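Local coordinates for DinB-like Protein (Bacillus cereus ATCC 10987, PDB 3DI5), which binds a divalent metal ion, here nickel, in a DinB-family helical bundle, though its biological role is unassigned, at residues Y15-T20 and D83-V88; A47-T52 and I126-H131. All coordinates share one frame; numbering follows the deposited sequence.

The chain runs through helices 6-26, 43-58 and 78-99, then the hairpin of strands 108-111 and 114-117, and finally helix 118-142. Contact 1 joins the first of these helices to the third, closing a loop of 62 residues that carries helix 43-58. Contact 2 joins the second to the last, closing a loop of 73 residues that includes helix 78-99 and the hairpin. Their segments alternate along the chain, so the two closures cross, and together they tie all four long helices into one bundle. In space their centres lie about 10 Å apart, and the two interfaces meet where Tyr85 of contact 1 reaches Gln129 of contact 2.

Contact 1 of 2, residues Y15-T20 and D83-V88; sequences YETEST and DGYRKV
Helical segments 15-20 and 83-88, which meet through Thr17, Thr20 and Tyr85, run nearly antiparallel in the DinB four-helix bundle; their axes approach to 11.1 Å with 160° between their N-to-C directions. Across this wide gap the short threonines of 15-20 meet the long side chain of Tyr85. In Tyr85, CG lies anti to the backbone N (chi1 -171°), which sends the ring across the gap at about a right angle to both threonine side chains.

Thr20 uses its methyl: CG2 sits over one face of the ring, 4.0 Å from the centroid of Tyr85 and 27° off the ring normal, a CH-pi contact. Its closest ring atom is CZ, at 3.6 Å from Thr20 CG2. The phenol end also lies against Thr20 CB, which is 3.5 Å from Tyr85 OH, and fits beside Thr17, whose CG2 is 3.7 Å from that same oxygen. Thr17 O lies near the ring plane, at its edge.

This buried hydroxyl has its polar partner on another helix, hydrogen-bonding to Gln129 OE1 of helix 118-142. Tyr85 also packs on Ile50, Val51 and Ile54 of helix 43-58, with its CE1 against Ile50 CG2, so one aromatic residue touches all three other helices. Tyrosine suits the place because its flat ring fills the apolar interior while its oxygen can be satisfied at the far end.

Threonine likewise serves two ends. While CG2 packs on the ring, Thr20 OG1 turns back to its own helix and also takes a hydrogen bond from Arg133. OG1 donates to Glu16 O at 2.8 Å, and that carbonyl also accepts a hydrogen bond from the backbone N of Thr20, which comes from the opposite face of its plane.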
ATOM      1  N   TYR A  15       5.686   1.372  10.715  1.00 42.84           N
ATOM      2  CA  TYR A  15       5.613   2.841  10.627  1.00 43.23           C
ATOM      3  C   TYR A  15       4.885   3.276   9.343  1.00 42.43           C
ATOM      4  O   TYR A  15       4.103   4.223   9.356  1.00 42.22           O
ATOM      5  CB  TYR A  15       7.013   3.487  10.677  1.00 44.38           C
ATOM      6  CG  TYR A  15       6.984   5.008  10.554  1.00 45.95           C
ATOM      7  CD1 TYR A  15       6.926   5.630   9.296  1.00 47.52           C
ATOM      8  CD2 TYR A  15       6.993   5.829  11.691  1.00 47.51           C
ATOM      9  CE1 TYR A  15       6.878   7.030   9.172  1.00 47.80           C
ATOM     10  CE2 TYR A  15       6.946   7.234  11.575  1.00 47.55           C
ATOM     11  CZ  TYR A  15       6.888   7.822  10.311  1.00 47.61           C
ATOM     12  OH  TYR A  15       6.841   9.197  10.180  1.00 47.57           O
ATOM     13  N   GLU A  16       5.165   2.599   8.235  1.00 41.66           N
ATOM     14  CA  GLU A  16       4.549   2.935   6.948  1.00 41.25           C
ATOM     15  C   GLU A  16       3.049   2.663   6.951  1.00 40.71           C
ATOM     16  O   GLU A  16       2.263   3.496   6.497  1.00 41.46           O
ATOM     17  CB  GLU A  16       5.212   2.158   5.814  1.00 41.21           C
ATOM     18  CG  GLU A  16       6.682   2.519   5.570  1.00 40.06           C
ATOM     19  CD  GLU A  16       6.903   3.993   5.325  1.00 40.80           C
ATOM     20  OE1 GLU A  16       6.103   4.611   4.606  1.00 43.05           O
ATOM     21  OE2 GLU A  16       7.885   4.555   5.835  1.00 40.70           O
ATOM     22  N   THR A  17       2.648   1.507   7.459  1.00 40.48           N
ATOM     23  CA  THR A  17       1.230   1.145   7.478  1.00 40.67           C
ATOM     24  C   THR A  17       0.425   1.988   8.461  1.00 40.57           C
ATOM     25  O   THR A  17      -0.685   2.421   8.126  1.00 40.78           O
ATOM     26  CB  THR A  17       0.995  -0.346   7.792  1.00 40.47           C
ATOM     27  OG1 THR A  17       1.503  -0.659   9.088  1.00 43.09           O
ATOM     28  CG2 THR A  17       1.667  -1.237   6.765  1.00 40.12           C
ATOM     29  N   GLU A  18       0.969   2.218   9.664  1.00 39.86           N
ATOM     30  CA  GLU A  18       0.296   3.068  10.650  1.00 39.51           C
ATOM     31  C   GLU A  18       0.024   4.447  10.052  1.00 39.87           C
ATOM     32  O   GLU A  18      -1.095   4.963  10.131  1.00 39.64           O
ATOM     33  CB  GLU A  18       1.122   3.196  11.962  1.00 39.19           C
ATOM     34  CG  GLU A  18       1.073   1.941  12.878  1.00 40.37           C
ATOM     35  CD  GLU A  18       1.822   2.102  14.227  1.00 38.16           C
ATOM     36  N   SER A  19       1.059   5.025   9.448  1.00 40.25           N
ATOM     37  CA  SER A  19       0.969   6.328   8.788  1.00 40.99           C
ATOM     38  C   SER A  19      -0.061   6.352   7.645  1.00 40.55           C
ATOM     39  O   SER A  19      -0.823   7.289   7.518  1.00 41.38           O
ATOM     40  CB  SER A  19       2.359   6.742   8.274  1.00 41.43           C
ATOM     41  OG  SER A  19       2.264   7.744   7.262  1.00 44.83           O
ATOM     42  N   THR A  20      -0.089   5.313   6.822  1.00 40.09           N
ATOM     43  CA  THR A  20      -1.007   5.253   5.694  1.00 39.40           C
ATOM     44  C   THR A  20      -2.438   5.093   6.177  1.00 40.16           C
ATOM     45  O   THR A  20      -3.336   5.757   5.678  1.00 39.94           O
ATOM     46  CB  THR A  20      -0.610   4.116   4.713  1.00 39.05           C
ATOM     47  OG1 THR A  20       0.742   4.333   4.303  1.00 38.12           O
ATOM     48  CG2 THR A  20      -1.502   4.098   3.480  1.00 38.05           C
ATOM     49  N   ASP A  83     -10.899   0.370   5.334  1.00 37.79           N
ATOM     50  CA  ASP A  83     -11.058  -0.974   5.883  1.00 38.43           C
ATOM     51  C   ASP A  83     -10.373  -2.023   5.022  1.00 38.88           C
ATOM     52  O   ASP A  83      -9.683  -2.893   5.536  1.00 38.28           O
ATOM     53  CB  ASP A  83     -12.530  -1.326   6.070  1.00 38.51           C
ATOM     54  CG  ASP A  83     -13.161  -0.573   7.238  1.00 40.46           C
ATOM     55  OD1 ASP A  83     -12.550   0.417   7.728  1.00 42.63           O
ATOM     56  OD2 ASP A  83     -14.271  -0.948   7.657  1.00 33.97           O
ATOM     57  N   GLY A  84     -10.560  -1.922   3.708  1.00 40.13           N
ATOM     58  CA  GLY A  84      -9.758  -2.673   2.737  1.00 40.53           C
ATOM     59  C   GLY A  84      -8.265  -2.655   3.001  1.00 40.91           C
ATOM     60  O   GLY A  84      -7.640  -3.705   3.024  1.00 41.21           O
ATOM     61  N   TYR A  85      -7.687  -1.474   3.189  1.00 41.63           N
ATOM     62  CA  TYR A  85      -6.261  -1.372   3.521  1.00 41.56           C
ATOM     63  C   TYR A  85      -5.932  -2.132   4.819  1.00 42.71           C
ATOM     64  O   TYR A  85      -4.956  -2.864   4.868  1.00 42.92           O
ATOM     65  CB  TYR A  85      -5.840   0.077   3.682  1.00 41.30           C
ATOM     66  CG  TYR A  85      -4.341   0.253   3.814  1.00 40.64           C
ATOM     67  CD1 TYR A  85      -3.511   0.149   2.715  1.00 41.04           C
ATOM     68  CD2 TYR A  85      -3.760   0.497   5.046  1.00 40.97           C
ATOM     69  CE1 TYR A  85      -2.145   0.318   2.831  1.00 40.97           C
ATOM     70  CE2 TYR A  85      -2.408   0.637   5.181  1.00 39.98           C
ATOM     71  CZ  TYR A  85      -1.601   0.555   4.076  1.00 40.99           C
ATOM     72  OH  TYR A  85      -0.251   0.718   4.218  1.00 40.71           O
ATOM     73  N   ARG A  86      -6.749  -1.956   5.854  1.00 43.13           N
ATOM     74  CA  ARG A  86      -6.506  -2.603   7.138  1.00 44.43           C
ATOM     75  C   ARG A  86      -6.503  -4.115   6.954  1.00 44.49           C
ATOM     76  O   ARG A  86      -5.586  -4.797   7.411  1.00 45.40           O
ATOM     77  CB  ARG A  86      -7.569  -2.206   8.169  1.00 44.20           C
ATOM     78  CG  ARG A  86      -7.378  -2.867   9.535  1.00 45.42           C
ATOM     79  CD  ARG A  86      -8.338  -2.356  10.598  1.00 46.23           C
ATOM     80  NE  ARG A  86      -8.165  -0.920  10.820  1.00 47.92           N
ATOM     81  CZ  ARG A  86      -9.011   0.033  10.424  1.00 49.12           C
ATOM     82  NH1 ARG A  86     -10.152  -0.262   9.790  1.00 49.26           N
ATOM     83  NH2 ARG A  86      -8.714   1.308  10.681  1.00 49.86           N
ATOM     84  N   LYS A  87      -7.531  -4.605   6.265  1.00 44.41           N
ATOM     85  CA  LYS A  87      -7.770  -6.036   6.025  1.00 44.22           C
ATOM     86  C   LYS A  87      -6.609  -6.698   5.296  1.00 44.21           C
ATOM     87  O   LYS A  87      -6.090  -7.731   5.750  1.00 44.20           O
ATOM     88  CB  LYS A  87      -9.040  -6.202   5.176  1.00 44.43           C
ATOM     89  CG  LYS A  87      -9.938  -7.351   5.545  1.00 44.56           C
ATOM     90  CD  LYS A  87     -11.283  -7.215   4.824  1.00 44.07           C
ATOM     91  N   VAL A  88      -6.209  -6.109   4.170  1.00 43.34           N
ATOM     92  CA  VAL A  88      -5.199  -6.717   3.315  1.00 43.89           C
ATOM     93  C   VAL A  88      -3.787  -6.594   3.899  1.00 43.64           C
ATOM     94  O   VAL A  88      -2.960  -7.483   3.710  1.00 43.37           O
ATOM     95  CB  VAL A  88      -5.240  -6.174   1.860  1.00 43.25           C
ATOM     96  CG1 VAL A  88      -4.642  -4.780   1.759  1.00 44.08           C
ATOM     97  CG2 VAL A  88      -4.520  -7.133   0.955  1.00 44.87           C
TER

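Contact 2 of 2, residues A47-T52 and I126-H131; sequences AWHIVT and INHQNH. With NI (nickel (II) ion), chain B.
The metal site of this DinB-family protein is built where His49 of helix 43-58 and His128 of helix 118-142 bind one nickel ion. His49 NE2 lies 2.3 Å from the nickel and His128 NE2 lies 2.4 Å from it. The third protein ligand is His132, one turn beyond His128, and three waters complete six-fold coordination. One water lies across the metal from His49 NE2 and another across from His128 NE2, leaving the histidine nitrogens on one side and the waters on the other, as in a facial triad in an octahedral shell.

Shared binding explains why His49 NE2 and His128 NE2 approach to 3.1 Å without a hydrogen bond between them. The ring planes stand at 69°, an oblique pair, while the NE2 of each ring points at the ion. A fully trans first torsion (chi1 180°) carries the His49 imidazole out from the helix to the metal. Asp71 OD2 hydrogen-bonds His49 ND1 at the rear of the ring, a second-shell contact that would hold its rotation. Histidine fits this role because one nitrogen can bind metal while the other bonds to a carboxylate.

Deeper in the bundle, Ile50 CG2 packs 3.9 Å from Gln129 OE1, and the backbones come within 6.0 Å between the CA atoms of these residues. A bridging water donates to Ile50 O at 2.7 Å and, at 3.1 Å, to Gln129 OE1, the oxygen that also accepts from Tyr85. The extended glutamine thus carries a polar atom into the interior beside a branched apolar neighbour.

Around this pair, Gln129 leans on Trp13 and Thr20 of helix 6-26, while Ala47 and Trp48 rest on Ile81 of helix 78-99; the hairpin of strands 108-111 and 114-117 leads straight into helix 118-142.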
ATOM      1  N   ALA A  47      -6.085   6.336  -3.549  1.00 39.15           N
ATOM      2  CA  ALA A  47      -6.189   5.569  -2.300  1.00 38.95           C
ATOM      3  C   ALA A  47      -6.454   4.073  -2.541  1.00 38.71           C
ATOM      4  O   ALA A  47      -5.893   3.201  -1.874  1.00 37.60           O
ATOM      5  CB  ALA A  47      -7.298   6.149  -1.418  1.00 38.55           C
ATOM      6  N   TRP A  48      -7.354   3.776  -3.461  1.00 38.76           N
ATOM      7  CA  TRP A  48      -7.599   2.388  -3.822  1.00 38.83           C
ATOM      8  C   TRP A  48      -6.385   1.744  -4.533  1.00 38.47           C
ATOM      9  O   TRP A  48      -6.149   0.572  -4.394  1.00 38.14           O
ATOM     10  CB  TRP A  48      -8.850   2.300  -4.681  1.00 38.98           C
ATOM     11  CG  TRP A  48      -9.425   0.944  -4.837  1.00 38.62           C
ATOM     12  CD1 TRP A  48      -9.694   0.325  -6.005  1.00 38.41           C
ATOM     13  CD2 TRP A  48      -9.863   0.055  -3.794  1.00 38.34           C
ATOM     14  NE1 TRP A  48     -10.269  -0.907  -5.768  1.00 39.87           N
ATOM     15  CE2 TRP A  48     -10.372  -1.097  -4.418  1.00 37.93           C
ATOM     16  CE3 TRP A  48      -9.867   0.123  -2.394  1.00 39.22           C
ATOM     17  CZ2 TRP A  48     -10.879  -2.176  -3.700  1.00 39.28           C
ATOM     18  CZ3 TRP A  48     -10.362  -0.936  -1.682  1.00 38.88           C
ATOM     19  CH2 TRP A  48     -10.867  -2.083  -2.332  1.00 39.61           C
ATOM     20  N   HIS A  49      -5.609   2.530  -5.277  1.00 37.89           N
ATOM     21  CA  HIS A  49      -4.405   2.028  -5.928  1.00 37.24           C
ATOM     22  C   HIS A  49      -3.389   1.534  -4.870  1.00 37.41           C
ATOM     23  O   HIS A  49      -2.727   0.514  -5.060  1.00 36.57           O
ATOM     24  CB  HIS A  49      -3.822   3.152  -6.811  1.00 37.50           C
ATOM     25  CG  HIS A  49      -2.568   2.788  -7.545  1.00 37.08           C
ATOM     26  ND1 HIS A  49      -2.532   1.828  -8.529  1.00 37.73           N
ATOM     27  CD2 HIS A  49      -1.332   3.339  -7.515  1.00 38.81           C
ATOM     28  CE1 HIS A  49      -1.310   1.760  -9.031  1.00 38.77           C
ATOM     29  NE2 HIS A  49      -0.559   2.664  -8.430  1.00 37.37           N
ATOM     30  N   ILE A  50      -3.306   2.240  -3.743  1.00 36.74           N
ATOM     31  CA  ILE A  50      -2.436   1.862  -2.600  1.00 36.60           C
ATOM     32  C   ILE A  50      -2.879   0.557  -1.971  1.00 36.58           C
ATOM     33  O   ILE A  50      -2.072  -0.342  -1.653  1.00 37.69           O
ATOM     34  CB  ILE A  50      -2.460   2.989  -1.527  1.00 36.62           C
ATOM     35  CG1 ILE A  50      -1.614   4.157  -2.011  1.00 35.34           C
ATOM     36  CG2 ILE A  50      -1.915   2.513  -0.124  1.00 36.42           C
ATOM     37  CD1 ILE A  50      -1.968   5.473  -1.363  1.00 34.26           C
ATOM     38  N   VAL A  51      -4.173   0.442  -1.799  1.00 36.48           N
ATOM     39  CA  VAL A  51      -4.725  -0.757  -1.243  1.00 35.50           C
ATOM     40  C   VAL A  51      -4.404  -1.964  -2.129  1.00 35.98           C
ATOM     41  O   VAL A  51      -3.866  -2.980  -1.649  1.00 34.52           O
ATOM     42  CB  VAL A  51      -6.223  -0.590  -1.016  1.00 36.20           C
ATOM     43  CG1 VAL A  51      -6.802  -1.867  -0.447  1.00 33.19           C
ATOM     44  CG2 VAL A  51      -6.497   0.619  -0.054  1.00 33.82           C
ATOM     45  N   THR A  52      -4.695  -1.833  -3.426  1.00 37.01           N
ATOM     46  CA  THR A  52      -4.572  -2.930  -4.369  1.00 37.55           C
ATOM     47  C   THR A  52      -3.132  -3.249  -4.695  1.00 38.58           C
ATOM     48  O   THR A  52      -2.827  -4.400  -5.055  1.00 38.83           O
ATOM     49  CB  THR A  52      -5.332  -2.671  -5.706  1.00 38.09           C
ATOM     50  OG1 THR A  52      -4.780  -1.524  -6.378  1.00 37.78           O
ATOM     51  CG2 THR A  52      -6.758  -2.428  -5.460  1.00 35.80           C
ATOM     52  N   ILE A 126       7.229  -0.481  -0.329  1.00 39.88           N
ATOM     53  CA  ILE A 126       7.289   0.673   0.565  1.00 39.12           C
ATOM     54  C   ILE A 126       7.455   1.958  -0.209  1.00 38.38           C
ATOM     55  O   ILE A 126       6.774   2.940   0.085  1.00 37.70           O
ATOM     56  CB  ILE A 126       8.454   0.554   1.608  1.00 39.09           C
ATOM     57  CG1 ILE A 126       8.158  -0.556   2.608  1.00 39.79           C
ATOM     58  CG2 ILE A 126       8.635   1.853   2.385  1.00 38.31           C
ATOM     59  CD1 ILE A 126       9.264  -0.801   3.612  1.00 39.65           C
ATOM     60  N   ASN A 127       8.366   1.945  -1.179  1.00 37.52           N
ATOM     61  CA  ASN A 127       8.660   3.094  -2.007  1.00 37.33           C
ATOM     62  C   ASN A 127       7.462   3.565  -2.843  1.00 37.26           C
ATOM     63  O   ASN A 127       7.155   4.767  -2.899  1.00 34.80           O
ATOM     64  CB  ASN A 127       9.801   2.771  -2.962  1.00 38.33           C
ATOM     65  CG  ASN A 127      11.151   2.776  -2.301  1.00 40.70           C
ATOM     66  OD1 ASN A 127      11.292   3.125  -1.124  1.00 44.17           O
ATOM     67  ND2 ASN A 127      12.174   2.396  -3.067  1.00 40.57           N
ATOM     68  N   HIS A 128       6.777   2.593  -3.456  1.00 37.71           N
ATOM     69  CA  HIS A 128       5.572   2.837  -4.260  1.00 37.67           C
ATOM     70  C   HIS A 128       4.496   3.492  -3.399  1.00 38.98           C
ATOM     71  O   HIS A 128       3.963   4.532  -3.775  1.00 39.22           O
ATOM     72  CB  HIS A 128       5.078   1.517  -4.887  1.00 37.87           C
ATOM     73  CG  HIS A 128       3.784   1.626  -5.646  1.00 35.17           C
ATOM     74  ND1 HIS A 128       2.589   1.142  -5.157  1.00 36.73           N
ATOM     75  CD2 HIS A 128       3.508   2.136  -6.868  1.00 31.82           C
ATOM     76  CE1 HIS A 128       1.631   1.363  -6.047  1.00 36.20           C
ATOM     77  NE2 HIS A 128       2.166   1.971  -7.091  1.00 36.17           N
ATOM     78  N   GLN A 129       4.182   2.861  -2.268  1.00 39.54           N
ATOM     79  CA  GLN A 129       3.189   3.345  -1.324  1.00 39.52           C
ATOM     80  C   GLN A 129       3.480   4.769  -0.836  1.00 40.57           C
ATOM     81  O   GLN A 129       2.565   5.564  -0.672  1.00 40.88           O
ATOM     82  CB  GLN A 129       3.138   2.420  -0.137  1.00 39.57           C
ATOM     83  CG  GLN A 129       1.994   2.724   0.827  1.00 39.96           C
ATOM     84  CD  GLN A 129       1.910   1.750   1.938  1.00 41.12           C
ATOM     85  OE1 GLN A 129       0.911   1.037   2.075  1.00 40.43           O
ATOM     86  NE2 GLN A 129       2.963   1.694   2.761  1.00 40.41           N
ATOM     87  N   ASN A 130       4.760   5.067  -0.617  1.00 39.82           N
ATOM     88  CA  ASN A 130       5.200   6.345  -0.077  1.00 40.21           C
ATOM     89  C   ASN A 130       5.058   7.456  -1.127  1.00 39.31           C
ATOM     90  O   ASN A 130       4.673   8.580  -0.816  1.00 37.84           O
ATOM     91  CB  ASN A 130       6.657   6.207   0.395  1.00 40.29           C
ATOM     92  CG  ASN A 130       7.204   7.472   1.062  1.00 43.51           C
ATOM     93  OD1 ASN A 130       6.455   8.362   1.470  1.00 47.46           O
ATOM     94  ND2 ASN A 130       8.526   7.540   1.182  1.00 42.77           N
ATOM     95  N   HIS A 131       5.374   7.130  -2.375  1.00 39.10           N
ATOM     96  CA  HIS A 131       5.169   8.058  -3.491  1.00 39.02           C
ATOM     97  C   HIS A 131       3.715   8.519  -3.584  1.00 38.12           C
ATOM     98  O   HIS A 131       3.441   9.725  -3.660  1.00 38.39           O
ATOM     99  CB  HIS A 131       5.563   7.380  -4.802  1.00 39.29           C
ATOM    100  CG  HIS A 131       5.055   8.078  -6.022  1.00 39.26           C
ATOM    101  ND1 HIS A 131       5.567   9.280  -6.463  1.00 38.14           N
ATOM    102  CD2 HIS A 131       4.107   7.715  -6.922  1.00 38.78           C
ATOM    103  CE1 HIS A 131       4.943   9.636  -7.573  1.00 39.64           C
ATOM    104  NE2 HIS A 131       4.058   8.702  -7.875  1.00 37.62           N
TER
HETATM  105 NI    NI B 168       1.582   3.330  -8.938  1.00 54.28          NI
HETATM  106  O   HOH W   1       0.435   0.090  -0.816  1.00 35.08           O
HETATM  107  O   HOH W   2       0.605   4.426 -10.840  1.00 35.16           O
HETATM  108  O   HOH W   3       3.664   3.873  -9.680  1.00 41.04           O
HETATM  109  O   HOH W   4       1.762   1.398 -10.285  1.00 32.15           O